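Type I site-specific restriction-modification system, R (Restriction) subunit (Vibrio vulnificus, PDB 3H1T) is a putative HsdR subunit of a type I restriction enzyme, here a fragment with two helicase-like domains, and probably binds DNA and hydrolyses ATP. Local coordinates at residues V379-V383 and V581-D585; V272-Y278 and E297-F303. One frame throughout, in Å; residues are numbered along the deposited sequence.

How the contacts relate
Starting from the N terminus, the chain first closes contact 2, where 272-278 meets 297-303 across only 18 intervening residues. This short loop leaves strand 277-281 and returns just before strand 305-308, so its aromatic packing lies inside the first RecA-like domain. Contact 1 opens later and closes a far larger excursion: 379-383 and 581-585 are separated by 197 residues, which include the helices and the other five parallel strands of the second RecA-like domain, so the contact joins the first and the last parallel strands of that domain's sheet, neighbours in it. The two contacts follow each other in series, neither nested nor crossed, with centres about 58 Å apart.

Contact 1: residues V379-V383 and V581-D585; sequences VISEV and VIDED
Ile380 and Ser381 of strand 374-381 pair in parallel with Val581 and Ile582 of strand 576-582, neighbours in the mostly parallel sheet of the second RecA-like domain, and two backbone hydrogen bonds carry the register. Ile582 N donates to Ile380 O at 2.8 Å, nearly in line with the carbonyl. Next, Glu382 N donates to Ile582 O at 2.7 Å, so Ile582 uses both its N-H and its carbonyl on the same neighbour. Each carbonyl receives a CA-H contact: Val581 CA lies 3.3 Å from Ile380 O, and Ser381 CA approaches Ile582 O.

Apolar contacts follow the strands. Ile380 and Val581 share one face of the sheet and lie side by side, CG2 to CG2 at 3.8 Å; branched at CB, both suit extended backbone. Val379 holds CG1 anti to its backbone N (chi1 -174°), bringing this methyl to 3.8 Å from Ile582 CG1. Val581 CG1 meets Glu382 CA at 3.6 Å, the two side chains crossing at about a right angle.

Polar contacts gather where the strands end. A water donates to Asp583 O at 2.8 Å and, weakly, to Ser381 OG. Asp583 OD1 accepts from Asp585 N, which reaches it from above the carboxylate plane, forming an Asx turn. Aspartate suits this place because its short side chain folds back onto the following backbone.

The same OD1 also accepts from Glu587 N, just ahead of antiparallel strand 588-589, whose Val589 packs on Val581. On the other flank, backbone hydrogen bonding joins Val379 to Asp556, ending strand 552-556, while His428 of helix 422-436 packs against Val379 and Ile582.

Contact 2: residues V272-Y278 and E297-F303; sequences VKSREIY and EFPQDFF
Tyr278 presents one ring face to the edges of three phenylalanines, Phe298, Phe302 and Phe303, in offset edge-to-face pairs. Phe298 stands almost perpendicular to the tyrosine, at 86°, ring centroids 5.9 Å apart; Phe303 brings CE2 to 3.9 Å from Tyr278 CD1. Phe302 CZ comes within 3.5 Å of Tyr278 OH, which lies near the Phe302 plane at that ring's edge. Val272 O lies at the edge of the Phe298 ring, near its plane, 3.5 Å from CE2. Lys273 lays its aliphatic CB against Phe302 CE1 at 4.0 Å, while the bent chain carries NZ to 4.2 Å from Glu297 O.

This aromatic cluster belongs to the first RecA-like domain. Tyr278 is the second residue of strand 277-281 in its parallel sheet, and the phenylalanines sit in the loop leading to strand 305-308, ahead of the DEXH-box sequence.

Tyrosine suits its place because the hydroxyl donates to Val272 O at 2.9 Å, tying the ring to the preceding loop. The phenylalanines steady one another: Phe298 CD2 lies over a face of Phe302, offset toward the rim, and Phe302 CD2 over the centre of Phe303. With chi1 at -171°, the Phe302 ring swings opposite its own amide nitrogen and into the cluster, from a type I turn closed by Phe302 N on Pro299 O. Farther out, Arg237 makes a cation-pi contact with Phe302 and bonds its carbonyl, and Phe329 meets Phe303 edge-to-face.

Contact 1: residues V379-V383 and V581-D585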
loop_
_atom_site.group_PDB
_atom_site.type_symbol
_atom_site.label_atom_id
_atom_site.label_comp_id
_atom_site.label_asym_id
_atom_site.label_seq_id
_atom_site.Cartn_x
_atom_site.Cartn_y
_atom_site.Cartn_z
ATOM N N VAL A 379 -23.066 -14.599 2.903
ATOM C CA VAL A 379 -23.898 -15.706 3.340
ATOM C C VAL A 379 -24.880 -15.237 4.388
ATOM O O VAL A 379 -24.475 -14.832 5.476
ATOM C CB VAL A 379 -23.064 -16.826 3.957
ATOM C CG1 VAL A 379 -23.961 -18.022 4.257
ATOM C CG2 VAL A 379 -21.946 -17.204 3.011
ATOM N N ILE A 380 -26.169 -15.278 4.074
ATOM C CA ILE A 380 -27.151 -14.844 5.045
ATOM C C ILE A 380 -27.994 -16.015 5.545
ATOM O O ILE A 380 -28.309 -16.964 4.811
ATOM C CB ILE A 380 -28.089 -13.743 4.467
ATOM C CG1 ILE A 380 -28.990 -13.198 5.579
ATOM C CG2 ILE A 380 -28.986 -14.324 3.384
ATOM C CD1 ILE A 380 -28.260 -12.452 6.671
ATOM N N SER A 381 -28.347 -15.947 6.821
ATOM C CA SER A 381 -29.153 -16.985 7.444
ATOM C C SER A 381 -30.619 -16.835 7.006
ATOM O O SER A 381 -31.164 -15.723 6.978
ATOM C CB SER A 381 -29.022 -16.891 8.967
ATOM O OG SER A 381 -27.656 -16.957 9.365
ATOM N N GLU A 382 -31.249 -17.960 6.672
ATOM C CA GLU A 382 -32.638 -17.985 6.209
ATOM C C GLU A 382 -33.624 -17.170 7.031
ATOM O O GLU A 382 -34.493 -16.498 6.473
ATOM C CB GLU A 382 -33.143 -19.422 6.151
ATOM C CG GLU A 382 -34.385 -19.625 5.315
ATOM C CD GLU A 382 -34.900 -21.048 5.417
ATOM O OE1 GLU A 382 -34.261 -21.855 6.131
ATOM O OE2 GLU A 382 -35.939 -21.360 4.790
ATOM N N VAL A 383 -33.514 -17.226 8.350
ATOM C CA VAL A 383 -34.461 -16.492 9.174
ATOM C C VAL A 383 -34.610 -15.061 8.671
ATOM O O VAL A 383 -35.656 -14.432 8.829
ATOM C CB VAL A 383 -34.041 -16.518 10.652
ATOM C CG1 VAL A 383 -33.712 -17.943 11.049
ATOM C CG2 VAL A 383 -32.865 -15.583 10.898
ATOM N N VAL A 581 -28.304 -18.035 0.677
ATOM C CA VAL A 581 -29.102 -18.155 1.889
ATOM C C VAL A 581 -28.776 -19.501 2.510
ATOM O O VAL A 581 -28.594 -20.504 1.816
ATOM C CB VAL A 581 -30.591 -18.058 1.567
ATOM C CG1 VAL A 581 -31.416 -18.361 2.811
ATOM C CG2 VAL A 581 -30.906 -16.657 1.074
ATOM N N ILE A 582 -28.703 -19.542 3.824
ATOM C CA ILE A 582 -28.325 -20.780 4.475
ATOM C C ILE A 582 -29.283 -21.093 5.624
ATOM O O ILE A 582 -29.778 -20.165 6.270
ATOM C CB ILE A 582 -26.838 -20.602 4.926
ATOM C CG1 ILE A 582 -25.921 -21.251 3.891
ATOM C CG2 ILE A 582 -26.638 -21.024 6.346
ATOM C CD1 ILE A 582 -25.429 -22.619 4.264
ATOM N N ASP A 583 -29.574 -22.376 5.856
ATOM C CA ASP A 583 -30.494 -22.750 6.944
ATOM C C ASP A 583 -29.769 -22.855 8.277
ATOM O O ASP A 583 -28.569 -22.598 8.354
ATOM C CB ASP A 583 -31.234 -24.078 6.653
ATOM C CG ASP A 583 -30.310 -25.304 6.645
ATOM O OD1 ASP A 583 -29.214 -25.254 7.246
ATOM O OD2 ASP A 583 -30.696 -26.341 6.050
ATOM N N GLU A 584 -30.495 -23.233 9.325
ATOM C CA GLU A 584 -29.890 -23.338 10.646
ATOM C C GLU A 584 -28.821 -24.406 10.800
ATOM O O GLU A 584 -28.197 -24.477 11.845
ATOM C CB GLU A 584 -30.964 -23.530 11.724
ATOM C CG GLU A 584 -31.838 -22.293 11.927
ATOM C CD GLU A 584 -31.011 -21.046 12.214
ATOM O OE1 GLU A 584 -30.406 -20.979 13.306
ATOM O OE2 GLU A 584 -30.954 -20.142 11.345
ATOM N N ASP A 585 -28.596 -25.227 9.777
ATOM C CA ASP A 585 -27.556 -26.264 9.858
ATOM C C ASP A 585 -26.365 -25.919 8.967
ATOM O O ASP A 585 -25.390 -26.673 8.900
ATOM C CB ASP A 585 -28.090 -27.636 9.429
ATOM C CG ASP A 585 -29.118 -28.198 10.387
ATOM O OD1 ASP A 585 -28.759 -28.538 11.537
ATOM O OD2 ASP A 585 -30.292 -28.304 9.974
HETATM O O HOH W 1 -27.722 -20.406 9.919
#

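Contact 2: residues V272-Y278 and E297-F303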
loop_
_atom_site.group_PDB
_atom_site.type_symbol
_atom_site.label_atom_id
_atom_site.label_comp_id
_atom_site.label_asym_id
_atom_site.label_seq_id
_atom_site.Cartn_x
_atom_site.Cartn_y
_atom_site.Cartn_z
ATOM N N VAL A 272 19.017 6.365 25.584
ATOM C CA VAL A 272 20.229 6.848 24.938
ATOM C C VAL A 272 20.097 8.078 24.050
ATOM O O VAL A 272 19.358 8.051 23.070
ATOM C CB VAL A 272 20.833 5.700 24.099
ATOM C CG1 VAL A 272 22.007 6.196 23.292
ATOM C CG2 VAL A 272 21.256 4.557 25.036
ATOM N N LYS A 273 20.837 9.135 24.382
ATOM C CA LYS A 273 20.827 10.380 23.601
ATOM C C LYS A 273 22.082 10.575 22.753
ATOM O O LYS A 273 22.511 11.710 22.521
ATOM C CB LYS A 273 20.661 11.614 24.509
ATOM C CG LYS A 273 20.897 11.377 25.996
ATOM C CD LYS A 273 21.830 12.428 26.619
ATOM C CE LYS A 273 21.347 13.855 26.347
ATOM N NZ LYS A 273 19.922 14.008 26.733
ATOM N N SER A 274 22.667 9.481 22.277
ATOM C CA SER A 274 23.863 9.596 21.454
ATOM C C SER A 274 23.688 9.077 20.019
ATOM O O SER A 274 24.468 9.439 19.133
ATOM C CB SER A 274 25.041 8.887 22.134
ATOM O OG SER A 274 24.898 7.481 22.072
ATOM N N ARG A 275 22.673 8.243 19.785
ATOM C CA ARG A 275 22.421 7.695 18.444
ATOM C C ARG A 275 21.759 8.703 17.488
ATOM O O ARG A 275 21.569 9.870 17.846
ATOM C CB ARG A 275 21.564 6.424 18.546
ATOM C CG ARG A 275 22.327 5.208 19.057
ATOM C CD ARG A 275 23.044 4.491 17.915
ATOM N NE ARG A 275 23.952 3.435 18.372
ATOM C CZ ARG A 275 25.154 3.663 18.896
ATOM N NH1 ARG A 275 25.590 4.912 19.032
ATOM N NH2 ARG A 275 25.927 2.649 19.277
ATOM N N GLU A 276 21.412 8.253 16.276
ATOM C CA GLU A 276 20.787 9.132 15.271
ATOM C C GLU A 276 19.435 8.648 14.739
ATOM O O GLU A 276 18.531 9.452 14.503
ATOM C CB GLU A 276 21.722 9.334 14.082
ATOM C CG GLU A 276 23.190 9.234 14.436
ATOM C CD GLU A 276 24.046 10.083 13.532
ATOM O OE1 GLU A 276 23.495 11.070 12.999
ATOM O OE2 GLU A 276 25.252 9.784 13.369
ATOM N N ILE A 277 19.302 7.345 14.516
ATOM C CA ILE A 277 18.042 6.788 14.031
ATOM C C ILE A 277 17.402 5.897 15.092
ATOM O O ILE A 277 17.907 4.809 15.390
ATOM C CB ILE A 277 18.247 5.963 12.726
ATOM C CG1 ILE A 277 18.318 6.902 11.516
ATOM C CG2 ILE A 277 17.109 4.970 12.542
ATOM C CD1 ILE A 277 19.552 7.793 11.488
ATOM N N TYR A 278 16.278 6.359 15.640
ATOM C CA TYR A 278 15.560 5.635 16.692
ATOM C C TYR A 278 14.269 4.916 16.295
ATOM O O TYR A 278 13.523 5.382 15.430
ATOM C CB TYR A 278 15.226 6.586 17.839
ATOM C CG TYR A 278 16.433 7.210 18.489
ATOM C CD1 TYR A 278 17.131 8.243 17.864
ATOM C CD2 TYR A 278 16.865 6.788 19.745
ATOM C CE1 TYR A 278 18.224 8.847 18.480
ATOM C CE2 TYR A 278 17.965 7.380 20.370
ATOM C CZ TYR A 278 18.635 8.411 19.735
ATOM O OH TYR A 278 19.699 9.017 20.371
ATOM N N GLU A 297 12.703 12.101 28.743
ATOM C CA GLU A 297 14.124 12.098 29.089
ATOM C C GLU A 297 14.871 12.759 27.918
ATOM O O GLU A 297 16.025 13.190 28.048
ATOM C CB GLU A 297 14.618 10.658 29.310
ATOM C CG GLU A 297 16.159 10.498 29.359
ATOM C CD GLU A 297 16.825 11.166 30.567
ATOM O OE1 GLU A 297 16.526 10.785 31.729
ATOM O OE2 GLU A 297 17.662 12.074 30.341
ATOM N N PHE A 298 14.204 12.817 26.764
ATOM C CA PHE A 298 14.777 13.464 25.593
ATOM C C PHE A 298 14.138 14.832 25.573
ATOM O O PHE A 298 12.972 14.991 25.946
ATOM C CB PHE A 298 14.394 12.785 24.276
ATOM C CG PHE A 298 14.741 11.331 24.192
ATOM C CD1 PHE A 298 13.854 10.374 24.670
ATOM C CD2 PHE A 298 15.898 10.908 23.541
ATOM C CE1 PHE A 298 14.102 9.006 24.492
ATOM C CE2 PHE A 298 16.163 9.540 23.354
ATOM C CZ PHE A 298 15.258 8.588 23.832
ATOM N N PRO A 299 14.882 15.850 25.133
ATOM C CA PRO A 299 14.257 17.177 25.102
ATOM C C PRO A 299 13.241 17.320 23.946
ATOM O O PRO A 299 13.222 16.506 23.010
ATOM C CB PRO A 299 15.458 18.107 24.974
ATOM C CG PRO A 299 16.436 17.274 24.173
ATOM C CD PRO A 299 16.329 15.937 24.875
ATOM N N GLN A 300 12.407 18.355 24.000
ATOM C CA GLN A 300 11.400 18.573 22.961
ATOM C C GLN A 300 12.038 18.613 21.575
ATOM O O GLN A 300 11.642 17.878 20.666
ATOM C CB GLN A 300 10.656 19.894 23.202
ATOM C CG GLN A 300 10.271 20.128 24.656
ATOM C CD GLN A 300 8.779 19.981 24.910
ATOM O OE1 GLN A 300 8.362 19.408 25.924
ATOM N NE2 GLN A 300 7.967 20.514 24.000
ATOM N N ASP A 301 13.042 19.467 21.433
ATOM C CA ASP A 301 13.740 19.651 20.171
ATOM C C ASP A 301 14.852 18.650 19.909
ATOM O O ASP A 301 15.836 18.973 19.234
ATOM C CB ASP A 301 14.304 21.068 20.115
ATOM C CG ASP A 301 15.222 21.374 21.289
ATOM O OD1 ASP A 301 14.826 21.101 22.449
ATOM O OD2 ASP A 301 16.333 21.899 21.054
ATOM N N PHE A 302 14.708 17.435 20.427
ATOM C CA PHE A 302 15.730 16.421 20.194
ATOM C C PHE A 302 15.701 16.064 18.709
ATOM O O PHE A 302 16.622 16.409 17.959
ATOM C CB PHE A 302 15.457 15.173 21.040
ATOM C CG PHE A 302 16.581 14.165 21.029
ATOM C CD1 PHE A 302 17.838 14.503 21.526
ATOM C CD2 PHE A 302 16.383 12.875 20.531
ATOM C CE1 PHE A 302 18.878 13.568 21.531
ATOM C CE2 PHE A 302 17.415 11.929 20.527
ATOM C CZ PHE A 302 18.663 12.273 21.027
ATOM N N PHE A 303 14.620 15.401 18.288
ATOM C CA PHE A 303 14.430 14.952 16.900
ATOM C C PHE A 303 14.150 16.034 15.855
ATOM O O PHE A 303 13.533 17.064 16.142
ATOM C CB PHE A 303 13.283 13.943 16.830
ATOM C CG PHE A 303 13.392 12.819 17.811
ATOM C CD1 PHE A 303 12.845 12.943 19.077
ATOM C CD2 PHE A 303 14.007 11.622 17.460
ATOM C CE1 PHE A 303 12.902 11.892 19.990
ATOM C CE2 PHE A 303 14.069 10.560 18.365
ATOM C CZ PHE A 303 13.511 10.700 19.636
#